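Local coordinates for CheC-like superfamily protein (Shewanella oneidensis, PDB 3H2D) that belongs to the CheX branch of the CheC-like chemotaxis phosphatases and probably removes phosphate from a phosphorylated CheY-type response regulator, at residues Q69-M74 against T87-E92; I47-P52 against M96-A101; S59-Q64 against H125-K130; P9-L14 against L26-P31. One frame throughout, in Å; residues are numbered along the deposited sequence.

In the fold
Contacts 1, 2 and 4 lie on the helix-covered face of one antiparallel sheet, and contact 3 lies on its other face. Contacts 1 and 2 share helix 84-107, with centres about 19 Å apart, and Met-74 CE lies 4.2 Å from Met-96 CE. Contact 3 reaches both through the far side of its strand. There Phe-62 CE2 is 3.6 Å from Ile-70 CD1, and Ile-60 CD1 is 3.8 Å from Val-97 CB. Contact 4 adds helix 8-21, where Phe-10 CE1 packs 3.4 Å from Ala-101 CB. Contacts 3 and 4 do not touch. Residues 126-129 pair with a strand of the second subunit, and Lys-130 of contact 3 bridges to Asp-88 of contact 1 on that subunit.

Contact 1. Residues Q69-M74 against T87-E92; sequences QIMQNM and TDLVGE
Leu-89 reaches across from helix 84-107 and splits its two methyls between Met-71 and Met-74 of helix 64-75. Both methionines are modelled as selenomethionine. Leu-89 CD2 sits against the base of Met-71, 3.6 Å from Met-71 CA. The same methyl lies 3.7 Å from Met-71 CG, so it is pressed along the root of that side chain rather than at its end. The Met-71 and Leu-89 side chains cross obliquely here. The other methyl, Leu-89 CD1, meets the selenium of Met-74, with SE to CD1 at 4.2 Å. All of this is apolar packing, and no hydrogen bond joins the two segments.

The first torsion aims the leucine: with chi1 at -179°, CG is anti to the backbone N and extends toward the other helix. The branching at CG then parts the two methyls. Met-71 also swings CG away from its own N (chi1 -162°) and continues as an extended chain. Its far end therefore runs on past the leucine toward Glu-85 and Val-86, earlier in helix 84-107.

Met-71 and Met-74 are three residues apart, nearly one turn, so both can meet Leu-89. On another side of helix 64-75, Gln-69 NE2 donates to Asn-73 OD1 at 2.9 Å. The donor stands above the carbonyl plane of Asn-73.

The contact is a buried helix-to-helix junction of the CheX fold. Leu-75 also touches Leu-89. Ile-70 packs on Ile-93 of the longer helix and on Leu-24. Thr-87 and Val-90 turn instead to strand 113-122, where both meet Val-119.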
loop_
_atom_site.group_PDB
_atom_site.type_symbol
_atom_site.label_atom_id
_atom_site.label_comp_id
_atom_site.label_asym_id
_atom_site.label_seq_id
_atom_site.Cartn_x
_atom_site.Cartn_y
_atom_site.Cartn_z
ATOM N N GLN B 69 15.185 -13.424 -8.774
ATOM C CA GLN B 69 15.132 -14.765 -9.338
ATOM C C GLN B 69 13.777 -15.063 -9.978
ATOM O O GLN B 69 13.719 -15.772 -10.989
ATOM C CB GLN B 69 15.417 -15.843 -8.296
ATOM C CG GLN B 69 15.661 -17.249 -8.900
ATOM C CD GLN B 69 16.833 -17.313 -9.845
ATOM O OE1 GLN B 69 17.945 -16.929 -9.483
ATOM N NE2 GLN B 69 16.605 -17.803 -11.068
ATOM N N ILE B 70 12.688 -14.594 -9.353
ATOM C CA ILE B 70 11.344 -14.689 -9.911
ATOM C C ILE B 70 11.316 -13.969 -11.279
ATOM O O ILE B 70 10.815 -14.528 -12.285
ATOM C CB ILE B 70 10.257 -14.110 -8.911
ATOM C CG1 ILE B 70 10.111 -15.006 -7.678
ATOM C CG2 ILE B 70 8.871 -13.895 -9.580
ATOM C CD1 ILE B 70 9.254 -14.372 -6.601
HETATM N N MSE B 71 11.868 -12.750 -11.343
HETATM C CA MSE B 71 11.938 -12.055 -12.615
HETATM C C MSE B 71 12.783 -12.784 -13.638
HETATM O O MSE B 71 12.398 -12.818 -14.802
HETATM C CB MSE B 71 12.461 -10.639 -12.511
HETATM C CG MSE B 71 12.071 -9.841 -13.833
HETATM SE SE MSE B 71 12.555 -8.096 -13.513
HETATM C CE MSE B 71 12.848 -7.412 -15.305
ATOM N N GLN B 72 13.926 -13.341 -13.237
ATOM C CA GLN B 72 14.731 -14.124 -14.158
ATOM C C GLN B 72 13.875 -15.251 -14.774
ATOM O O GLN B 72 13.928 -15.475 -15.970
ATOM C CB GLN B 72 15.949 -14.732 -13.479
ATOM C CG GLN B 72 16.850 -15.562 -14.433
ATOM C CD GLN B 72 17.502 -14.700 -15.516
ATOM O OE1 GLN B 72 17.976 -13.587 -15.246
ATOM N NE2 GLN B 72 17.465 -15.174 -16.745
ATOM N N ASN B 73 13.163 -15.987 -13.917
ATOM C CA ASN B 73 12.457 -17.180 -14.354
ATOM C C ASN B 73 11.218 -16.860 -15.200
ATOM O O ASN B 73 10.908 -17.563 -16.156
ATOM C CB ASN B 73 12.022 -17.993 -13.145
ATOM C CG ASN B 73 13.179 -18.671 -12.445
ATOM O OD1 ASN B 73 14.349 -18.487 -12.793
ATOM N ND2 ASN B 73 12.852 -19.451 -11.442
HETATM N N MSE B 74 10.539 -15.781 -14.841
HETATM C CA MSE B 74 9.309 -15.368 -15.528
HETATM C C MSE B 74 9.574 -14.633 -16.839
HETATM O O MSE B 74 8.888 -14.888 -17.834
HETATM C CB MSE B 74 8.442 -14.521 -14.605
HETATM C CG MSE B 74 7.906 -15.285 -13.444
HETATM SE SE MSE B 74 6.581 -14.307 -12.482
HETATM C CE MSE B 74 5.136 -14.309 -13.777
ATOM N N THR B 87 9.353 -3.468 -10.277
ATOM C CA THR B 87 8.113 -3.040 -9.634
ATOM C C THR B 87 6.875 -3.313 -10.522
ATOM O O THR B 87 5.846 -3.711 -10.005
ATOM C CB THR B 87 8.160 -1.592 -9.123
ATOM O OG1 THR B 87 8.099 -0.664 -10.228
ATOM C CG2 THR B 87 9.412 -1.375 -8.186
ATOM N N ASP B 88 6.995 -3.128 -11.834
ATOM C CA ASP B 88 5.925 -3.524 -12.748
ATOM C C ASP B 88 5.577 -5.020 -12.602
ATOM O O ASP B 88 4.419 -5.368 -12.495
ATOM C CB ASP B 88 6.338 -3.271 -14.196
ATOM C CG ASP B 88 6.323 -1.827 -14.570
ATOM O OD1 ASP B 88 5.815 -0.959 -13.826
ATOM O OD2 ASP B 88 6.800 -1.571 -15.675
ATOM N N LEU B 89 6.577 -5.891 -12.541
ATOM C CA LEU B 89 6.294 -7.317 -12.394
ATOM C C LEU B 89 5.613 -7.621 -11.054
ATOM O O LEU B 89 4.694 -8.413 -11.005
ATOM C CB LEU B 89 7.575 -8.163 -12.512
ATOM C CG LEU B 89 7.364 -9.699 -12.402
ATOM C CD1 LEU B 89 6.469 -10.232 -13.530
ATOM C CD2 LEU B 89 8.705 -10.398 -12.448
ATOM N N VAL B 90 6.086 -7.009 -9.984
ATOM C CA VAL B 90 5.463 -7.198 -8.682
ATOM C C VAL B 90 4.000 -6.740 -8.718
ATOM O O VAL B 90 3.120 -7.384 -8.114
ATOM C CB VAL B 90 6.285 -6.508 -7.571
ATOM C CG1 VAL B 90 5.506 -6.482 -6.227
ATOM C CG2 VAL B 90 7.666 -7.225 -7.440
ATOM N N GLY B 91 3.720 -5.647 -9.416
ATOM C CA GLY B 91 2.351 -5.173 -9.606
ATOM C C GLY B 91 1.508 -6.209 -10.298
ATOM O O GLY B 91 0.384 -6.476 -9.873
ATOM N N GLU B 92 2.045 -6.820 -11.347
ATOM C CA GLU B 92 1.309 -7.862 -12.086
ATOM C C GLU B 92 1.125 -9.119 -11.267
ATOM O O GLU B 92 0.054 -9.699 -11.282
ATOM C CB GLU B 92 1.970 -8.202 -13.429
ATOM C CG GLU B 92 1.819 -7.105 -14.472
ATOM C CD GLU B 92 0.324 -6.762 -14.719
ATOM O OE1 GLU B 92 -0.511 -7.696 -14.758
ATOM O OE2 GLU B 92 -0.027 -5.563 -14.815
#

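Contact 2. Residues I47-P52 against M96-A101; sequences IGMVGP and MVTGGA
Ile-47 and Met-49, on strand 43-51, meet a single residue of helix 84-107, Thr-98. The arrangement is a helix laid over one face of an antiparallel sheet, an alpha/beta layer of the CheX fold.

Ile-47 comes first and makes the closer approach. Its CG2 branch is turned to the helix, and the longer CG1 branch is turned another way. A chi1 of -163° carries CG1 to the far side from the backbone N, which leaves CG2 between the N and the carbonyl carbon. Ile-47 CG2 passes 4.1 Å from Thr-98 CG2. The strand bonds to its neighbour at this point through Ile-47 and Leu-58. Leu-58 also touches Thr-98, so it joins Ile-47 on the sheet side of the threonine.

Gly-48 has no side chain to offer. Its backbone pairs on the other side, with Ala-115 of strand 113-122.

Met-49, a selenomethionine, again sends its CB toward the helix. Its CG lies 4.2 Å from Thr-98 CG2, a looser touch than that of Ile-47. The Met-49 side chain also touches Phe-10, Phe-112, Val-151 and Phe-153. Val-50 packs on Met-114 of the second subunit.

Thr-98 therefore offers a methyl and a hydroxyl to the sheet. The hydroxyl is buried, but it is satisfied within its own helix by a hydrogen bond with Thr-94 O. Beside that bond, Thr-98 OG1 rests 3.4 Å from Ile-47 CG2, an oxygen against a methyl.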
loop_
_atom_site.group_PDB
_atom_site.type_symbol
_atom_site.label_atom_id
_atom_site.label_comp_id
_atom_site.label_asym_id
_atom_site.label_seq_id
_atom_site.Cartn_x
_atom_site.Cartn_y
_atom_site.Cartn_z
ATOM N N ILE B 47 -2.459 -3.912 -2.157
ATOM C CA ILE B 47 -3.718 -3.660 -2.832
ATOM C C ILE B 47 -4.861 -3.701 -1.848
ATOM O O ILE B 47 -4.886 -4.506 -0.921
ATOM C CB ILE B 47 -3.941 -4.669 -4.002
ATOM C CG1 ILE B 47 -5.029 -4.198 -4.989
ATOM C CG2 ILE B 47 -4.125 -6.157 -3.476
ATOM C CD1 ILE B 47 -4.916 -4.841 -6.376
ATOM N N GLY B 48 -5.816 -2.820 -2.066
ATOM C CA GLY B 48 -7.064 -2.822 -1.293
ATOM C C GLY B 48 -8.146 -3.636 -1.956
ATOM O O GLY B 48 -8.136 -3.838 -3.181
HETATM N N MSE B 49 -9.106 -4.077 -1.127
HETATM C CA MSE B 49 -10.266 -4.854 -1.553
HETATM C C MSE B 49 -11.512 -4.302 -0.899
HETATM O O MSE B 49 -11.482 -3.939 0.260
HETATM C CB MSE B 49 -10.109 -6.304 -1.150
HETATM C CG MSE B 49 -9.001 -7.003 -1.911
HETATM SE SE MSE B 49 -8.561 -8.731 -1.119
HETATM C CE MSE B 49 -7.582 -8.071 0.453
ATOM N N VAL B 50 -12.586 -4.203 -1.672
ATOM C CA VAL B 50 -13.836 -3.671 -1.161
ATOM C C VAL B 50 -14.958 -4.574 -1.651
ATOM O O VAL B 50 -15.057 -4.863 -2.856
ATOM C CB VAL B 50 -14.072 -2.226 -1.611
ATOM C CG1 VAL B 50 -15.377 -1.721 -1.136
ATOM C CG2 VAL B 50 -12.968 -1.287 -1.078
ATOM N N GLY B 51 -15.793 -4.998 -0.719
ATOM C CA GLY B 51 -16.952 -5.833 -1.033
ATOM C C GLY B 51 -18.206 -5.307 -0.364
ATOM O O GLY B 51 -18.135 -4.356 0.397
ATOM N N PRO B 52 -19.364 -5.918 -0.659
ATOM C CA PRO B 52 -20.623 -5.469 -0.080
ATOM C C PRO B 52 -20.610 -5.436 1.438
ATOM O O PRO B 52 -21.060 -4.470 2.033
ATOM C CB PRO B 52 -21.631 -6.519 -0.552
ATOM C CG PRO B 52 -21.041 -7.128 -1.741
ATOM C CD PRO B 52 -19.562 -7.062 -1.568
HETATM N N MSE B 96 -2.496 -10.768 -10.153
HETATM C CA MSE B 96 -2.866 -12.171 -10.387
HETATM C C MSE B 96 -3.169 -12.940 -9.098
HETATM O O MSE B 96 -4.067 -13.770 -9.094
HETATM C CB MSE B 96 -1.784 -12.914 -11.202
HETATM C CG MSE B 96 -1.600 -12.351 -12.550
HETATM SE SE MSE B 96 -0.339 -13.507 -13.544
HETATM C CE MSE B 96 1.287 -12.834 -12.794
ATOM N N VAL B 97 -2.430 -12.671 -8.015
ATOM C CA VAL B 97 -2.715 -13.279 -6.706
ATOM C C VAL B 97 -4.119 -12.879 -6.197
ATOM O O VAL B 97 -4.947 -13.721 -5.782
ATOM C CB VAL B 97 -1.613 -12.911 -5.683
ATOM C CG1 VAL B 97 -2.007 -13.355 -4.222
ATOM C CG2 VAL B 97 -0.296 -13.550 -6.137
ATOM N N THR B 98 -4.380 -11.577 -6.260
ATOM C CA THR B 98 -5.636 -10.998 -5.778
ATOM C C THR B 98 -6.776 -11.412 -6.652
ATOM O O THR B 98 -7.845 -11.752 -6.159
ATOM C CB THR B 98 -5.562 -9.470 -5.772
ATOM O OG1 THR B 98 -4.355 -9.085 -5.103
ATOM C CG2 THR B 98 -6.797 -8.844 -4.986
ATOM N N GLY B 99 -6.547 -11.426 -7.957
ATOM C CA GLY B 99 -7.557 -11.909 -8.887
ATOM C C GLY B 99 -7.937 -13.363 -8.768
ATOM O O GLY B 99 -9.139 -13.712 -8.840
ATOM N N GLY B 100 -6.945 -14.227 -8.594
ATOM C CA GLY B 100 -7.216 -15.631 -8.378
ATOM C C GLY B 100 -7.946 -15.870 -7.073
ATOM O O GLY B 100 -8.858 -16.706 -7.003
ATOM N N ALA B 101 -7.580 -15.105 -6.051
ATOM C CA ALA B 101 -8.270 -15.179 -4.754
ATOM C C ALA B 101 -9.717 -14.708 -4.879
ATOM O O ALA B 101 -10.659 -15.304 -4.303
ATOM C CB ALA B 101 -7.536 -14.345 -3.725
#

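Contact 3. Residues S59-Q64 against H125-K130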
loop_
_atom_site.group_PDB
_atom_site.type_symbol
_atom_site.label_atom_id
_atom_site.label_comp_id
_atom_site.label_asym_id
_atom_site.label_seq_id
_atom_site.Cartn_x
_atom_site.Cartn_y
_atom_site.Cartn_z
ATOM N N SER B 59 -0.958 -7.520 1.284
ATOM C CA SER B 59 0.452 -7.200 0.961
ATOM C C SER B 59 1.216 -8.485 0.651
ATOM O O SER B 59 1.026 -9.505 1.303
ATOM C CB SER B 59 1.173 -6.387 2.051
ATOM O OG SER B 59 1.274 -7.076 3.274
ATOM N N ILE B 60 2.063 -8.422 -0.371
ATOM C CA ILE B 60 2.953 -9.516 -0.725
ATOM C C ILE B 60 4.354 -8.901 -0.724
ATOM O O ILE B 60 4.646 -8.057 -1.527
ATOM C CB ILE B 60 2.651 -10.088 -2.124
ATOM C CG1 ILE B 60 1.175 -10.462 -2.286
ATOM C CG2 ILE B 60 3.509 -11.318 -2.452
ATOM C CD1 ILE B 60 0.811 -10.730 -3.802
ATOM N N THR B 61 5.218 -9.407 0.133
ATOM C CA THR B 61 6.528 -8.808 0.371
ATOM C C THR B 61 7.600 -9.807 -0.004
ATOM O O THR B 61 7.434 -10.983 0.315
ATOM C CB THR B 61 6.638 -8.418 1.857
ATOM O OG1 THR B 61 5.636 -7.413 2.154
ATOM C CG2 THR B 61 8.060 -7.879 2.217
ATOM N N PHE B 62 8.645 -9.342 -0.696
ATOM C CA PHE B 62 9.754 -10.168 -1.181
ATOM C C PHE B 62 11.124 -9.594 -0.788
ATOM O O PHE B 62 11.335 -8.374 -0.873
ATOM C CB PHE B 62 9.779 -10.267 -2.712
ATOM C CG PHE B 62 8.520 -10.794 -3.353
ATOM C CD1 PHE B 62 7.509 -9.916 -3.724
ATOM C CD2 PHE B 62 8.359 -12.143 -3.639
ATOM C CE1 PHE B 62 6.345 -10.403 -4.346
ATOM C CE2 PHE B 62 7.212 -12.615 -4.279
ATOM C CZ PHE B 62 6.224 -11.732 -4.638
ATOM N N GLU B 63 12.088 -10.462 -0.456
ATOM C CA GLU B 63 13.490 -10.057 -0.421
ATOM C C GLU B 63 14.018 -9.887 -1.824
ATOM O O GLU B 63 13.528 -10.523 -2.751
ATOM C CB GLU B 63 14.351 -11.082 0.364
ATOM C CG GLU B 63 14.075 -10.960 1.835
ATOM C CD GLU B 63 14.710 -12.023 2.677
ATOM O OE1 GLU B 63 15.068 -13.088 2.135
ATOM O OE2 GLU B 63 14.797 -11.793 3.907
ATOM N N GLN B 64 15.015 -9.030 -1.977
ATOM C CA GLN B 64 15.533 -8.681 -3.290
ATOM C C GLN B 64 16.006 -9.874 -4.090
ATOM O O GLN B 64 15.717 -9.964 -5.291
ATOM C CB GLN B 64 16.660 -7.663 -3.169
ATOM C CG GLN B 64 17.293 -7.336 -4.516
ATOM C CD GLN B 64 18.179 -6.121 -4.503
ATOM O OE1 GLN B 64 17.810 -5.081 -4.007
ATOM N NE2 GLN B 64 19.379 -6.262 -5.083
ATOM N N HIS B 125 12.049 -2.744 4.491
ATOM C CA HIS B 125 10.813 -2.135 4.954
ATOM C C HIS B 125 9.841 -3.162 5.515
ATOM O O HIS B 125 9.976 -4.363 5.277
ATOM C CB HIS B 125 10.149 -1.326 3.832
ATOM C CG HIS B 125 9.546 -2.167 2.748
ATOM N ND1 HIS B 125 10.205 -2.464 1.577
ATOM C CD2 HIS B 125 8.325 -2.769 2.656
ATOM C CE1 HIS B 125 9.408 -3.186 0.795
ATOM N NE2 HIS B 125 8.283 -3.430 1.443
ATOM N N THR B 126 8.874 -2.680 6.298
ATOM C CA THR B 126 7.831 -3.535 6.851
ATOM C C THR B 126 6.478 -2.896 6.541
ATOM O O THR B 126 6.395 -1.701 6.249
ATOM C CB THR B 126 7.979 -3.712 8.370
ATOM O OG1 THR B 126 7.890 -2.437 9.006
ATOM C CG2 THR B 126 9.306 -4.348 8.749
ATOM N N ILE B 127 5.434 -3.706 6.562
ATOM C CA ILE B 127 4.067 -3.259 6.290
ATOM C C ILE B 127 3.209 -3.556 7.521
ATOM O O ILE B 127 3.285 -4.649 8.101
ATOM C CB ILE B 127 3.438 -3.977 5.043
ATOM C CG1 ILE B 127 4.432 -4.063 3.827
ATOM C CG2 ILE B 127 2.094 -3.302 4.642
ATOM C CD1 ILE B 127 4.782 -2.761 3.169
ATOM N N SER B 128 2.394 -2.588 7.923
ATOM C CA SER B 128 1.455 -2.735 8.995
ATOM C C SER B 128 0.054 -2.444 8.440
ATOM O O SER B 128 -0.188 -1.347 7.900
ATOM C CB SER B 128 1.802 -1.758 10.095
ATOM O OG SER B 128 0.779 -1.728 11.074
ATOM N N HIS B 129 -0.836 -3.426 8.568
ATOM C CA HIS B 129 -2.256 -3.306 8.146
ATOM C C HIS B 129 -3.057 -2.748 9.285
ATOM O O HIS B 129 -2.980 -3.285 10.401
ATOM C CB HIS B 129 -2.811 -4.675 7.783
ATOM C CG HIS B 129 -2.176 -5.289 6.587
ATOM N ND1 HIS B 129 -2.893 -5.620 5.462
ATOM C CD2 HIS B 129 -0.882 -5.561 6.312
ATOM C CE1 HIS B 129 -2.070 -6.134 4.564
ATOM N NE2 HIS B 129 -0.838 -6.077 5.040
ATOM N N LYS B 130 -3.841 -1.708 9.011
ATOM C CA LYS B 130 -4.545 -0.975 10.040
ATOM C C LYS B 130 -6.038 -1.235 10.112
ATOM O O LYS B 130 -6.693 -0.663 10.954
ATOM C CB LYS B 130 -4.226 0.537 9.954
ATOM C CG LYS B 130 -2.736 0.814 9.980
ATOM C CD LYS B 130 -2.139 0.529 11.393
ATOM C CE LYS B 130 -0.677 0.957 11.449
ATOM N NZ LYS B 130 0.039 0.658 12.726
#
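Ser-59 and His-129 are joined by a hydrogen bond between OG and NE2, 2.9 Å long. Either atom could be the donor. The serine oxygen comes to the edge of the imidazole ring, near its plane. Ser-59 reaches this spot with OG in the crowded position between its backbone N and carbonyl carbon (chi1 63°). The Ser-59 backbone N lies in the ring plane too, 3.7 Å from His-129 CE1. The other ring nitrogen, ND1, is bonded to Ser-57 OG, so two serines of strand 54-62 hold the ring by both nitrogens and fix its rotation. With an alanine in place of His-129, Ser-57 and Ser-59 would probably each lose their imidazole partner, and a gap would open beside Glu-150 and Cys-152.

Strand 125-129 is not a sheet neighbour of strand 54-62. It packs against one face of the sheet, nearly antiparallel to strand 54-62 at 165°, with the short axes 8.9 Å apart. The two are layers that meet through side chains. Residues 126-129 form an antiparallel ladder with a strand of the second subunit, so the beta structure continues across the interface.

Ile-127 lies between the layers. Its chi1 of -44° sets CG2 anti to the backbone N and CG1 beside it. Ile-127 CG2 thus sits 4.1 Å from Ser-59 OG. Ile-127 CG1 passes 3.9 Å from Thr-61 OG1, the side chains running in opposite directions. The Thr-61 hydroxyl is bonded to Ser-44 OG, which also bonds His-125 NE2. Lys-130 NZ forms a salt bridge with Asp-88 of the second subunit.

Contact 4. Residues P9-L14 against L26-P31; sequences PFLQSL and LTPGKP
Leu-11 and Leu-14 of helix 8-21 make a small apolar contact with Pro-28, at the start of strand 27-33, and Leu-26, just before it. It joins the N-terminal helix to an outermost strand of the sheet within this chain. The closer pair is Leu-11 CD1 with Pro-28 CB, at 4.1 Å. The leucine methyl meets one corner of the proline ring, and the two side chains cross at about a right angle. Leu-11 gets there with its CG trans to the main-chain nitrogen (chi1 167°), pointing out from the helix toward the strand. One helical turn on, Leu-14 CD2 touches Leu-26 CD1 more loosely, at 4.4 Å.

This is helix-on-sheet packing after a short connection: helix 8-21 turns back through a loop and the chain enters the edge strand. The strand bonds to strand 135-142 by its backbone, Thr-27 with Thr-141 and Gly-29 with Pro-139. Met-138 and Phe-140 of that strand also touch Leu-11.

Within the helix, Ser-13 OG donates to Pro-9 O at 2.7 Å, almost in line with the carbonyl bond (163°). The same oxygen accepts from Ser-13 N, so both polar donors of this serine grip it.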
loop_
_atom_site.group_PDB
_atom_site.type_symbol
_atom_site.label_atom_id
_atom_site.label_comp_id
_atom_site.label_asym_id
_atom_site.label_seq_id
_atom_site.Cartn_x
_atom_site.Cartn_y
_atom_site.Cartn_z
ATOM N N PRO B 9 -6.936 -18.959 -0.268
ATOM C CA PRO B 9 -7.056 -18.550 -1.699
ATOM C C PRO B 9 -5.901 -17.691 -2.225
ATOM O O PRO B 9 -5.504 -17.789 -3.418
ATOM C CB PRO B 9 -8.370 -17.771 -1.727
ATOM C CG PRO B 9 -9.079 -18.183 -0.525
ATOM C CD PRO B 9 -8.130 -18.600 0.505
ATOM N N PHE B 10 -5.369 -16.842 -1.346
ATOM C CA PHE B 10 -4.240 -16.002 -1.679
ATOM C C PHE B 10 -2.954 -16.829 -1.742
ATOM O O PHE B 10 -2.166 -16.707 -2.703
ATOM C CB PHE B 10 -4.114 -14.860 -0.647
ATOM C CG PHE B 10 -5.317 -13.964 -0.586
ATOM C CD1 PHE B 10 -5.432 -12.890 -1.449
ATOM C CD2 PHE B 10 -6.368 -14.222 0.308
ATOM C CE1 PHE B 10 -6.572 -12.037 -1.398
ATOM C CE2 PHE B 10 -7.497 -13.411 0.348
ATOM C CZ PHE B 10 -7.600 -12.306 -0.516
ATOM N N LEU B 11 -2.762 -17.682 -0.747
ATOM C CA LEU B 11 -1.669 -18.686 -0.728
ATOM C C LEU B 11 -1.640 -19.508 -2.021
ATOM O O LEU B 11 -0.601 -19.645 -2.669
ATOM C CB LEU B 11 -1.878 -19.600 0.467
ATOM C CG LEU B 11 -1.114 -20.919 0.642
ATOM C CD1 LEU B 11 0.338 -20.709 0.418
ATOM C CD2 LEU B 11 -1.374 -21.458 2.066
ATOM N N GLN B 12 -2.789 -20.084 -2.371
ATOM C CA GLN B 12 -2.860 -20.980 -3.525
ATOM C C GLN B 12 -2.536 -20.213 -4.808
ATOM O O GLN B 12 -1.813 -20.694 -5.672
ATOM C CB GLN B 12 -4.245 -21.604 -3.576
ATOM C CG GLN B 12 -4.518 -22.561 -2.387
ATOM C CD GLN B 12 -6.024 -22.887 -2.136
ATOM O OE1 GLN B 12 -6.919 -22.564 -2.957
ATOM N NE2 GLN B 12 -6.293 -23.539 -0.975
ATOM N N SER B 13 -3.071 -18.999 -4.908
ATOM C CA SER B 13 -2.874 -18.195 -6.096
ATOM C C SER B 13 -1.398 -17.797 -6.251
ATOM O O SER B 13 -0.898 -17.809 -7.365
ATOM C CB SER B 13 -3.814 -16.961 -6.137
ATOM O OG SER B 13 -5.161 -17.400 -6.067
ATOM N N LEU B 14 -0.731 -17.435 -5.152
ATOM C CA LEU B 14 0.677 -17.063 -5.199
ATOM C C LEU B 14 1.483 -18.289 -5.622
ATOM O O LEU B 14 2.381 -18.177 -6.447
ATOM C CB LEU B 14 1.167 -16.526 -3.844
ATOM C CG LEU B 14 2.651 -16.112 -3.798
ATOM C CD1 LEU B 14 2.994 -14.913 -4.776
ATOM C CD2 LEU B 14 3.092 -15.826 -2.369
ATOM N N LEU B 26 8.339 -22.184 -3.610
ATOM C CA LEU B 26 8.252 -21.509 -2.327
ATOM C C LEU B 26 7.698 -22.510 -1.326
ATOM O O LEU B 26 6.732 -23.211 -1.622
ATOM C CB LEU B 26 7.320 -20.307 -2.421
ATOM C CG LEU B 26 7.894 -19.053 -3.076
ATOM C CD1 LEU B 26 6.784 -18.021 -3.236
ATOM C CD2 LEU B 26 9.057 -18.476 -2.289
ATOM N N THR B 27 8.285 -22.609 -0.147
ATOM C CA THR B 27 7.702 -23.475 0.877
ATOM C C THR B 27 7.004 -22.592 1.901
ATOM O O THR B 27 7.662 -21.807 2.570
ATOM C CB THR B 27 8.750 -24.326 1.550
ATOM O OG1 THR B 27 9.337 -25.193 0.579
ATOM C CG2 THR B 27 8.123 -25.185 2.673
ATOM N N PRO B 28 5.672 -22.730 2.020
ATOM C CA PRO B 28 4.902 -21.929 2.957
ATOM C C PRO B 28 5.136 -22.335 4.380
ATOM O O PRO B 28 5.448 -23.504 4.663
ATOM C CB PRO B 28 3.457 -22.186 2.555
ATOM C CG PRO B 28 3.445 -23.376 1.690
ATOM C CD PRO B 28 4.835 -23.690 1.268
ATOM N N GLY B 29 5.070 -21.357 5.262
ATOM C CA GLY B 29 5.041 -21.586 6.688
ATOM C C GLY B 29 3.581 -21.707 7.122
ATOM O O GLY B 29 2.706 -21.927 6.305
ATOM N N LYS B 30 3.344 -21.611 8.420
ATOM C CA LYS B 30 1.998 -21.753 8.960
ATOM C C LYS B 30 1.395 -20.354 9.056
ATOM O O LYS B 30 2.096 -19.423 9.432
ATOM C CB LYS B 30 2.011 -22.441 10.314
ATOM C CG LYS B 30 2.148 -23.958 10.190
ATOM N N PRO B 31 0.136 -20.195 8.631
ATOM C CA PRO B 31 -0.541 -18.909 8.812
ATOM C C PRO B 31 -0.644 -18.565 10.280
ATOM O O PRO B 31 -0.978 -19.444 11.079
ATOM C CB PRO B 31 -1.944 -19.142 8.228
ATOM C CG PRO B 31 -1.806 -20.318 7.359
ATOM C CD PRO B 31 -0.697 -21.154 7.895
#